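Local atomic coordinates of extracellular solute-binding protein, family 1 (PDB entry 6G7N), a protein that binds ferric iron and is probably the periplasmic substrate-binding component of an ABC transporter for iron uptake. Residues 272-275 and 276-279. Residues are numbered along the deposited sequence; the frame is centred on the assembly and turned at random.
Sequences PVVA and GVPI
Gly-276 follows Ala-275 at the corner of a type II beta turn that runs from Val-274 to Val-277. Its positive phi is expected at the third position of such a turn. Having no side chain, Gly-276 takes this backbone shape without strain. The corner is exposed.

Val-277 closes the turn. Its N donates to Val-274 O at 3.3 Å, a weak bond but a fairly straight one, with an angle of 165° at the hydrogen. A water donates to Val-274 O and to Val-277 O, at 2.8 Å each, and bridges the two carbonyls. Val-274 O therefore accepts two hydrogen bonds. The side chain of Val-277 is buried and its two methyls have different partners. CG1 lies anti to the backbone N (chi1 176°) and meets CG of the Pro-272 ring at 3.7 Å; CB of that ring also touches this methyl. CG2 turns to the other valine of the turn and packs 3.9 Å from Val-274 CB.

This turn lies in the loop between strand 271-272 and helix 297-301 of a periplasmic binding protein fold. Helix 258-266 packs beside it: Gln-261 touches both Pro-272 and Val-277, and its OE1 accepts hydrogen bonds from the N atoms of Val-273 and Val-274.

CB of Pro-278 points away from residues 272-275. The carbonyl oxygen of Pro-278 comes 3.8 Å from Pro-272 CG, a van der Waals approach.

Ile-279 reaches back with the end of its side chain. CG1 stands beside the backbone N (chi1 -56°), and CD1 beyond it lies 3.8 Å from Pro-272 CD. The two side chains cross at about a right angle.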
loop_
_atom_site.group_PDB
_atom_site.type_symbol
_atom_site.label_atom_id
_atom_site.label_comp_id
_atom_site.label_asym_id
_atom_site.label_seq_id
_atom_site.Cartn_x
_atom_site.Cartn_y
_atom_site.Cartn_z
ATOM N N PRO A 272 3.355 -8.426 -7.664
ATOM C CA PRO A 272 4.531 -8.984 -6.998
ATOM C C PRO A 272 5.595 -7.943 -6.829
ATOM O O PRO A 272 5.648 -6.962 -7.574
ATOM C CB PRO A 272 5.040 -10.070 -7.975
ATOM C CG PRO A 272 3.900 -10.290 -8.903
ATOM C CD PRO A 272 3.200 -8.989 -9.019
ATOM N N VAL A 273 6.481 -8.129 -5.833
ATOM C CA VAL A 273 7.698 -7.317 -5.755
ATOM C C VAL A 273 8.866 -7.924 -6.534
ATOM O O VAL A 273 9.791 -7.191 -6.893
ATOM C CB VAL A 273 8.136 -7.001 -4.309
ATOM C CG1 VAL A 273 7.028 -6.302 -3.556
ATOM C CG2 VAL A 273 8.624 -8.234 -3.580
ATOM N N VAL A 274 8.833 -9.244 -6.779
ATOM C CA VAL A 274 9.978 -9.929 -7.365
ATOM C C VAL A 274 9.933 -9.875 -8.883
ATOM O O VAL A 274 8.937 -10.232 -9.508
ATOM C CB VAL A 274 10.063 -11.361 -6.839
ATOM C CG1 VAL A 274 11.195 -12.130 -7.521
ATOM C CG2 VAL A 274 10.228 -11.402 -5.334
ATOM N N ALA A 275 11.042 -9.446 -9.462
ATOM C CA ALA A 275 11.171 -9.367 -10.910
ATOM C C ALA A 275 10.916 -10.733 -11.547
ATOM O O ALA A 275 11.393 -11.763 -11.062
ATOM C CB ALA A 275 12.556 -8.869 -11.300
ATOM N N GLY A 276 10.160 -10.734 -12.635
ATOM C CA GLY A 276 9.935 -11.941 -13.405
ATOM C C GLY A 276 8.721 -12.751 -12.995
ATOM O O GLY A 276 8.281 -13.640 -13.739
ATOM N N VAL A 277 8.144 -12.478 -11.831
ATOM C CA VAL A 277 6.939 -13.185 -11.447
ATOM C C VAL A 277 5.787 -12.638 -12.303
ATOM O O VAL A 277 5.562 -11.424 -12.342
ATOM C CB VAL A 277 6.667 -12.990 -9.950
ATOM C CG1 VAL A 277 5.349 -13.637 -9.552
ATOM C CG2 VAL A 277 7.805 -13.569 -9.133
ATOM N N PRO A 278 5.023 -13.508 -12.960
ATOM C CA PRO A 278 3.899 -13.035 -13.761
ATOM C C PRO A 278 2.882 -12.238 -12.948
ATOM O O PRO A 278 2.639 -12.522 -11.772
ATOM C CB PRO A 278 3.293 -14.322 -14.335
ATOM C CG PRO A 278 4.473 -15.239 -14.402
ATOM C CD PRO A 278 5.226 -14.959 -13.123
ATOM N N ILE A 279 2.276 -11.275 -13.624
ATOM C CA ILE A 279 1.289 -10.360 -13.094
ATOM C C ILE A 279 -0.102 -11.008 -13.128
ATOM O O ILE A 279 -0.417 -11.721 -14.073
ATOM C CB ILE A 279 1.287 -9.071 -14.003
ATOM C CG1 ILE A 279 2.700 -8.457 -14.091
ATOM C CG2 ILE A 279 0.289 -8.035 -13.527
ATOM C CD1 ILE A 279 3.324 -8.291 -12.743
HETATM O O HOH W 1 6.869 -9.282 -11.161
#